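Local coordinates for ALDH21) (Physcomitrella patens subsp. patens, PDB 5MZ5), which is an NADP(+)-dependent aldehyde dehydrogenase that oxidises succinic semialdehyde and probably forms a tetramer, at residues A394-I406 with I415-D427. Residues are numbered along the deposited sequence; the frame is centred on the assembly and turned at random.
Sequences AFIEPTVIEDVPI and IFGPVVLLYKYSD
Thr399 to Glu402 pair in parallel with Val419 to Leu422, and the bonds alternate as parallel strands demand: Thr399 N gives to Pro418 O at 2.8 Å, Thr399 O takes Val420 N, Ile401 N gives to Val420 O and Ile401 O takes Leu422 N. The tight part lies on the face bearing Ile401 and Leu421. Leu421, with CG beside its backbone N (chi1 -57°), sets CD2 against both Ile401 CD1 and Val404 CG2, 3.7 Å from the latter, while Ile401 CD1 reaches Val419 CG1 at 3.9 Å. At the strand starts, the Ile396 side chain crosses that of Pro418 at about a right angle, CG2 lying 3.8 Å from Pro418 CG.

The far end is looser. Asp403, exposed and with positive phi, turns the chain away, its N reaching Leu422 O at a longer 3.2 Å. Where the chains part, a water bridges them, donating to Ile401 O and Leu422 O and accepting from Val404 N; it lies above one face of the Tyr423 ring, toward the rim. From the edge of that ring, Tyr423 OH donates to Val404 O at 2.7 Å, tying down the loop beyond the turn.

On the opposite face Val400 and Leu422 pack against helix 333-345, where Glu402 OE2 salt-bridges Lys337 and hydrogen-bonds Tyr333. Arg411 of helix 409-412, within this beta-alpha-beta unit, touches Leu421 and Tyr423, with strands 384-387 and 323-329 flanking the pair.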
ATOM      1  N   ALA A 394      13.205 -43.781 -21.682  1.00 32.41           N
ATOM      2  CA  ALA A 394      12.579 -42.701 -20.911  1.00 31.92           C
ATOM      3  C   ALA A 394      12.310 -41.460 -21.793  1.00 37.25           C
ATOM      4  O   ALA A 394      11.672 -40.506 -21.341  1.00 36.79           O
ATOM      5  CB  ALA A 394      13.439 -42.336 -19.706  1.00 32.14           C
ATOM      6  N   PHE A 395      12.769 -41.493 -23.057  1.00 34.72           N
ATOM      7  CA  PHE A 395      12.579 -40.417 -24.023  1.00 34.45           C
ATOM      8  C   PHE A 395      11.241 -40.519 -24.762  1.00 40.40           C
ATOM      9  O   PHE A 395      10.854 -41.596 -25.213  1.00 40.26           O
ATOM     10  CB  PHE A 395      13.722 -40.399 -25.054  1.00 35.66           C
ATOM     11  CG  PHE A 395      15.029 -39.844 -24.540  1.00 35.75           C
ATOM     12  CD1 PHE A 395      15.292 -38.480 -24.592  1.00 35.54           C
ATOM     13  CD2 PHE A 395      16.011 -40.688 -24.032  1.00 36.80           C
ATOM     14  CE1 PHE A 395      16.515 -37.968 -24.141  1.00 35.38           C
ATOM     15  CE2 PHE A 395      17.237 -40.170 -23.577  1.00 37.94           C
ATOM     16  CZ  PHE A 395      17.474 -38.813 -23.627  1.00 34.51           C
ATOM     17  N   ILE A 396      10.547 -39.379 -24.875  1.00 37.35           N
ATOM     18  CA  ILE A 396       9.304 -39.207 -25.623  1.00 37.09           C
ATOM     19  C   ILE A 396       9.612 -38.132 -26.638  1.00 38.83           C
ATOM     20  O   ILE A 396      10.068 -37.042 -26.269  1.00 39.20           O
ATOM     21  CB  ILE A 396       8.072 -38.824 -24.722  1.00 40.39           C
ATOM     22  CG1 ILE A 396       7.580 -40.018 -23.879  1.00 42.14           C
ATOM     23  CG2 ILE A 396       6.901 -38.251 -25.549  1.00 41.16           C
ATOM     24  CD1 ILE A 396       6.775 -41.165 -24.706  1.00 52.44           C
ATOM     25  N   GLU A 397       9.363 -38.428 -27.913  1.00 35.08           N
ATOM     26  CA  GLU A 397       9.551 -37.468 -29.002  1.00 34.48           C
ATOM     27  C   GLU A 397       8.623 -36.256 -28.796  1.00 35.32           C
ATOM     28  O   GLU A 397       7.501 -36.439 -28.300  1.00 33.63           O
ATOM     29  CB  GLU A 397       9.217 -38.118 -30.344  1.00 36.03           C
ATOM     30  CG  GLU A 397      10.307 -39.024 -30.863  1.00 42.54           C
ATOM     31  CD  GLU A 397       9.968 -39.748 -32.151  1.00 56.65           C
ATOM     32  OE1 GLU A 397      10.916 -40.219 -32.820  1.00 58.37           O
ATOM     33  OE2 GLU A 397       8.767 -39.860 -32.490  1.00 46.87           O
ATOM     34  N   PRO A 398       9.055 -35.018 -29.146  1.00 31.17           N
ATOM     35  CA  PRO A 398       8.117 -33.872 -29.034  1.00 29.59           C
ATOM     36  C   PRO A 398       6.933 -34.154 -29.977  1.00 33.59           C
ATOM     37  O   PRO A 398       7.119 -34.497 -31.149  1.00 32.25           O
ATOM     38  CB  PRO A 398       8.963 -32.658 -29.431  1.00 30.85           C
ATOM     39  CG  PRO A 398      10.117 -33.205 -30.169  1.00 35.91           C
ATOM     40  CD  PRO A 398      10.338 -34.631 -29.772  1.00 31.51           C
ATOM     41  N   THR A 399       5.730 -34.174 -29.402  1.00 31.52           N
ATOM     42  CA  THR A 399       4.503 -34.580 -30.072  1.00 31.62           C
ATOM     43  C   THR A 399       3.497 -33.455 -30.213  1.00 35.11           C
ATOM     44  O   THR A 399       3.349 -32.645 -29.306  1.00 34.36           O
ATOM     45  CB  THR A 399       3.894 -35.760 -29.277  1.00 37.31           C
ATOM     46  OG1 THR A 399       4.886 -36.761 -29.053  1.00 37.69           O
ATOM     47  CG2 THR A 399       2.679 -36.379 -29.947  1.00 35.50           C
ATOM     48  N   VAL A 400       2.772 -33.450 -31.345  1.00 32.79           N
ATOM     49  CA  VAL A 400       1.658 -32.546 -31.661  1.00 32.64           C
ATOM     50  C   VAL A 400       0.498 -33.397 -32.189  1.00 35.80           C
ATOM     51  O   VAL A 400       0.669 -34.153 -33.133  1.00 34.33           O
ATOM     52  CB  VAL A 400       1.994 -31.367 -32.622  1.00 36.12           C
ATOM     53  CG1 VAL A 400       0.809 -30.402 -32.736  1.00 35.11           C
ATOM     54  CG2 VAL A 400       3.244 -30.618 -32.164  1.00 35.40           C
ATOM     55  N   ILE A 401      -0.663 -33.294 -31.546  1.00 34.24           N
ATOM     56  CA  ILE A 401      -1.868 -34.031 -31.930  1.00 34.24           C
ATOM     57  C   ILE A 401      -2.999 -33.029 -32.153  1.00 38.98           C
ATOM     58  O   ILE A 401      -3.250 -32.170 -31.311  1.00 37.53           O
ATOM     59  CB  ILE A 401      -2.288 -35.172 -30.953  1.00 36.11           C
ATOM     60  CG1 ILE A 401      -1.086 -35.778 -30.176  1.00 35.67           C
ATOM     61  CG2 ILE A 401      -3.094 -36.249 -31.711  1.00 36.73           C
ATOM     62  CD1 ILE A 401      -1.449 -36.684 -28.986  1.00 36.17           C
ATOM     63  N   GLU A 402      -3.678 -33.174 -33.278  1.00 37.44           N
ATOM     64  CA  GLU A 402      -4.770 -32.329 -33.720  1.00 38.59           C
ATOM     65  C   GLU A 402      -6.139 -32.963 -33.424  1.00 45.51           C
ATOM     66  O   GLU A 402      -6.308 -34.169 -33.580  1.00 45.72           O
ATOM     67  CB  GLU A 402      -4.586 -32.074 -35.225  1.00 40.32           C
ATOM     68  CG  GLU A 402      -5.667 -31.280 -35.925  1.00 47.97           C
ATOM     69  CD  GLU A 402      -5.333 -31.119 -37.394  1.00 67.47           C
ATOM     70  OE1 GLU A 402      -5.578 -32.067 -38.180  1.00 55.61           O
ATOM     71  OE2 GLU A 402      -4.722 -30.084 -37.738  1.00 52.97           O
ATOM     72  N   ASP A 403      -7.099 -32.127 -32.963  1.00 43.45           N
ATOM     73  CA  ASP A 403      -8.504 -32.470 -32.676  1.00 43.69           C
ATOM     74  C   ASP A 403      -8.696 -33.692 -31.749  1.00 45.58           C
ATOM     75  O   ASP A 403      -9.467 -34.609 -32.052  1.00 46.45           O
ATOM     76  CB  ASP A 403      -9.308 -32.625 -33.991  1.00 46.59           C
ATOM     77  CG  ASP A 403      -9.316 -31.367 -34.850  1.00 59.51           C
ATOM     78  OD1 ASP A 403      -9.233 -30.244 -34.273  1.00 58.74           O
ATOM     79  OD2 ASP A 403      -9.390 -31.499 -36.096  1.00 69.45           O
ATOM     80  N   VAL A 404      -8.019 -33.671 -30.596  1.00 39.41           N
ATOM     81  CA  VAL A 404      -8.159 -34.719 -29.589  1.00 37.81           C
ATOM     82  C   VAL A 404      -9.499 -34.474 -28.849  1.00 39.90           C
ATOM     83  O   VAL A 404      -9.722 -33.361 -28.360  1.00 37.42           O
ATOM     84  CB  VAL A 404      -6.941 -34.768 -28.631  1.00 40.18           C
ATOM     85  CG1 VAL A 404      -7.194 -35.701 -27.449  1.00 39.50           C
ATOM     86  CG2 VAL A 404      -5.680 -35.183 -29.380  1.00 39.80           C
ATOM     87  N   PRO A 405     -10.418 -35.472 -28.795  1.00 37.01           N
ATOM     88  CA  PRO A 405     -11.704 -35.241 -28.106  1.00 36.73           C
ATOM     89  C   PRO A 405     -11.567 -35.073 -26.590  1.00 39.64           C
ATOM     90  O   PRO A 405     -10.592 -35.520 -25.993  1.00 37.96           O
ATOM     91  CB  PRO A 405     -12.552 -36.462 -28.503  1.00 38.78           C
ATOM     92  CG  PRO A 405     -11.569 -37.515 -28.801  1.00 43.12           C
ATOM     93  CD  PRO A 405     -10.353 -36.836 -29.368  1.00 38.60           C
ATOM     94  N   ILE A 406     -12.556 -34.413 -25.988  1.00 38.41           N
ATOM     95  CA  ILE A 406     -12.653 -34.091 -24.561  1.00 39.16           C
ATOM     96  C   ILE A 406     -12.573 -35.344 -23.644  1.00 44.81           C
ATOM     97  O   ILE A 406     -12.079 -35.236 -22.528  1.00 44.18           O
ATOM     98  CB  ILE A 406     -13.927 -33.209 -24.294  1.00 42.53           C
ATOM     99  CG1 ILE A 406     -13.868 -32.508 -22.925  1.00 43.14           C
ATOM    100  CG2 ILE A 406     -15.252 -33.976 -24.486  1.00 42.73           C
ATOM    101  CD1 ILE A 406     -13.175 -31.148 -22.921  1.00 51.10           C
ATOM    102  N   ILE A 415      -0.790 -33.901 -18.856  1.00 34.41           N
ATOM    103  CA  ILE A 415       0.051 -34.912 -19.487  1.00 34.15           C
ATOM    104  C   ILE A 415       1.490 -34.881 -18.877  1.00 35.16           C
ATOM    105  O   ILE A 415       2.091 -35.936 -18.704  1.00 32.41           O
ATOM    106  CB  ILE A 415      -0.012 -34.821 -21.041  1.00 38.40           C
ATOM    107  CG1 ILE A 415       0.500 -36.109 -21.708  1.00 40.12           C
ATOM    108  CG2 ILE A 415       0.694 -33.581 -21.593  1.00 40.51           C
ATOM    109  CD1 ILE A 415      -0.267 -36.503 -23.072  1.00 51.52           C
ATOM    110  N   PHE A 416       2.011 -33.678 -18.518  1.00 32.31           N
ATOM    111  CA  PHE A 416       3.357 -33.505 -17.938  1.00 32.69           C
ATOM    112  C   PHE A 416       4.443 -34.190 -18.837  1.00 37.08           C
ATOM    113  O   PHE A 416       5.293 -34.951 -18.361  1.00 36.97           O
ATOM    114  CB  PHE A 416       3.369 -34.021 -16.474  1.00 34.37           C
ATOM    115  CG  PHE A 416       4.095 -33.156 -15.479  1.00 35.85           C
ATOM    116  CD1 PHE A 416       3.564 -31.930 -15.080  1.00 38.28           C
ATOM    117  CD2 PHE A 416       5.286 -33.588 -14.893  1.00 38.58           C
ATOM    118  CE1 PHE A 416       4.216 -31.144 -14.122  1.00 38.89           C
ATOM    119  CE2 PHE A 416       5.946 -32.792 -13.940  1.00 40.75           C
ATOM    120  CZ  PHE A 416       5.406 -31.579 -13.566  1.00 38.38           C
ATOM    121  N   GLY A 417       4.352 -33.928 -20.141  1.00 34.23           N
ATOM    122  CA  GLY A 417       5.223 -34.497 -21.165  1.00 33.61           C
ATOM    123  C   GLY A 417       5.307 -33.606 -22.385  1.00 35.18           C
ATOM    124  O   GLY A 417       4.574 -32.609 -22.466  1.00 33.12           O
ATOM    125  N   PRO A 418       6.190 -33.918 -23.366  1.00 30.47           N
ATOM    126  CA  PRO A 418       6.337 -33.000 -24.513  1.00 29.61           C
ATOM    127  C   PRO A 418       5.249 -33.223 -25.564  1.00 32.43           C
ATOM    128  O   PRO A 418       5.525 -33.666 -26.680  1.00 33.62           O
ATOM    129  CB  PRO A 418       7.767 -33.282 -25.004  1.00 31.19           C
ATOM    130  CG  PRO A 418       7.989 -34.736 -24.666  1.00 35.41           C
ATOM    131  CD  PRO A 418       7.143 -35.052 -23.450  1.00 31.00           C
ATOM    132  N   VAL A 419       3.996 -32.944 -25.172  1.00 26.63           N
ATOM    133  CA  VAL A 419       2.800 -33.160 -25.980  1.00 25.23           C
ATOM    134  C   VAL A 419       1.960 -31.908 -26.024  1.00 28.99           C
ATOM    135  O   VAL A 419       1.622 -31.364 -24.969  1.00 28.23           O
ATOM    136  CB  VAL A 419       1.954 -34.394 -25.520  1.00 27.45           C
ATOM    137  CG1 VAL A 419       0.842 -34.710 -26.531  1.00 27.54           C
ATOM    138  CG2 VAL A 419       2.823 -35.623 -25.301  1.00 26.54           C
ATOM    139  N   VAL A 420       1.601 -31.475 -27.250  1.00 26.82           N
ATOM    140  CA  VAL A 420       0.757 -30.306 -27.501  1.00 27.26           C
ATOM    141  C   VAL A 420      -0.491 -30.711 -28.279  1.00 32.07           C
ATOM    142  O   VAL A 420      -0.394 -31.358 -29.322  1.00 30.96           O
ATOM    143  CB  VAL A 420       1.520 -29.146 -28.201  1.00 31.00           C
ATOM    144  CG1 VAL A 420       0.590 -27.971 -28.517  1.00 30.27           C
ATOM    145  CG2 VAL A 420       2.701 -28.676 -27.357  1.00 30.11           C
ATOM    146  N   LEU A 421      -1.664 -30.323 -27.760  1.00 30.19           N
ATOM    147  CA  LEU A 421      -2.943 -30.574 -28.412  1.00 30.32           C
ATOM    148  C   LEU A 421      -3.373 -29.332 -29.169  1.00 35.21           C
ATOM    149  O   LEU A 421      -3.646 -28.301 -28.560  1.00 35.06           O
ATOM    150  CB  LEU A 421      -4.022 -31.032 -27.425  1.00 30.17           C
ATOM    151  CG  LEU A 421      -3.731 -32.287 -26.596  1.00 34.90           C
ATOM    152  CD1 LEU A 421      -4.981 -32.793 -25.972  1.00 35.61           C
ATOM    153  CD2 LEU A 421      -3.104 -33.396 -27.429  1.00 34.39           C
ATOM    154  N   LEU A 422      -3.384 -29.430 -30.506  1.00 32.87           N
ATOM    155  CA  LEU A 422      -3.724 -28.341 -31.417  1.00 32.79           C
ATOM    156  C   LEU A 422      -5.197 -28.327 -31.797  1.00 36.19           C
ATOM    157  O   LEU A 422      -5.776 -29.366 -32.120  1.00 35.74           O
ATOM    158  CB  LEU A 422      -2.841 -28.440 -32.679  1.00 33.22           C
ATOM    159  CG  LEU A 422      -2.984 -27.365 -33.764  1.00 37.44           C
ATOM    160  CD1 LEU A 422      -2.673 -25.948 -33.228  1.00 36.64           C
ATOM    161  CD2 LEU A 422      -2.082 -27.682 -34.937  1.00 40.71           C
ATOM    162  N   TYR A 423      -5.791 -27.128 -31.771  1.00 32.52           N
ATOM    163  CA  TYR A 423      -7.197 -26.883 -32.119  1.00 31.97           C
ATOM    164  C   TYR A 423      -7.343 -25.591 -32.907  1.00 35.48           C
ATOM    165  O   TYR A 423      -6.558 -24.651 -32.751  1.00 34.51           O
ATOM    166  CB  TYR A 423      -8.076 -26.789 -30.851  1.00 31.72           C
ATOM    167  CG  TYR A 423      -8.038 -28.019 -29.975  1.00 31.32           C
ATOM    168  CD1 TYR A 423      -8.817 -29.135 -30.272  1.00 33.56           C
ATOM    169  CD2 TYR A 423      -7.211 -28.077 -28.852  1.00 30.93           C
ATOM    170  CE1 TYR A 423      -8.774 -30.282 -29.479  1.00 35.29           C
ATOM    171  CE2 TYR A 423      -7.166 -29.216 -28.043  1.00 31.53           C
ATOM    172  CZ  TYR A 423      -7.950 -30.318 -28.362  1.00 39.59           C
ATOM    173  OH  TYR A 423      -7.921 -31.451 -27.581  1.00 36.31           O
ATOM    174  N   LYS A 424      -8.392 -25.542 -33.717  1.00 31.76           N
ATOM    175  CA  LYS A 424      -8.779 -24.397 -34.523  1.00 30.96           C
ATOM    176  C   LYS A 424     -10.041 -23.806 -33.900  1.00 32.15           C
ATOM    177  O   LYS A 424     -10.856 -24.542 -33.338  1.00 29.81           O
ATOM    178  CB  LYS A 424      -9.084 -24.866 -35.956  1.00 33.12           C
ATOM    179  CG  LYS A 424      -9.405 -23.746 -36.958  1.00 36.91           C
ATOM    180  CD  LYS A 424      -9.712 -24.249 -38.387  1.00 37.73           C
ATOM    181  CE  LYS A 424     -10.933 -25.107 -38.602  1.00 58.66           C
ATOM    182  NZ  LYS A 424     -10.932 -25.704 -39.969  1.00 66.80           N
ATOM    183  N   TYR A 425     -10.209 -22.484 -34.008  1.00 28.54           N
ATOM    184  CA  TYR A 425     -11.422 -21.808 -33.552  1.00 27.65           C
ATOM    185  C   TYR A 425     -11.787 -20.705 -34.546  1.00 31.69           C
ATOM    186  O   TYR A 425     -10.921 -20.232 -35.295  1.00 29.65           O
ATOM    187  CB  TYR A 425     -11.308 -21.286 -32.087  1.00 26.32           C
ATOM    188  CG  TYR A 425     -10.394 -20.093 -31.933  1.00 25.97           C
ATOM    189  CD1 TYR A 425     -10.857 -18.801 -32.157  1.00 27.76           C
ATOM    190  CD2 TYR A 425      -9.064 -20.255 -31.553  1.00 25.60           C
ATOM    191  CE1 TYR A 425     -10.014 -17.701 -32.044  1.00 28.49           C
ATOM    192  CE2 TYR A 425      -8.219 -19.158 -31.393  1.00 25.23           C
ATOM    193  CZ  TYR A 425      -8.698 -17.883 -31.643  1.00 32.35           C
ATOM    194  OH  TYR A 425      -7.852 -16.814 -31.550  1.00 28.74           O
ATOM    195  N   SER A 426     -13.063 -20.301 -34.540  1.00 30.66           N
ATOM    196  CA  SER A 426     -13.560 -19.223 -35.400  1.00 33.00           C
ATOM    197  C   SER A 426     -14.049 -18.045 -34.559  1.00 39.17           C
ATOM    198  O   SER A 426     -14.026 -16.906 -35.039  1.00 40.55           O
ATOM    199  CB  SER A 426     -14.686 -19.723 -36.306  1.00 36.98           C
ATOM    200  OG  SER A 426     -15.709 -20.367 -35.562  1.00 43.71           O
ATOM    201  N   ASP A 427     -14.515 -18.322 -33.323  1.00 35.30           N
ATOM    202  CA  ASP A 427     -15.017 -17.298 -32.410  1.00 35.26           C
ATOM    203  C   ASP A 427     -14.103 -17.146 -31.185  1.00 37.67           C
ATOM    204  O   ASP A 427     -13.842 -18.125 -30.484  1.00 38.03           O
ATOM    205  CB  ASP A 427     -16.470 -17.604 -31.999  1.00 37.54           C
ATOM    206  CG  ASP A 427     -17.107 -16.506 -31.165  1.00 49.91           C
ATOM    207  OD1 ASP A 427     -17.285 -15.396 -31.687  1.00 52.98           O
ATOM    208  OD2 ASP A 427     -17.423 -16.763 -29.993  1.00 57.31           O
TER
HETATM  209  O   HOH W   1      -5.781 -31.721 -30.195  1.00 38.64           O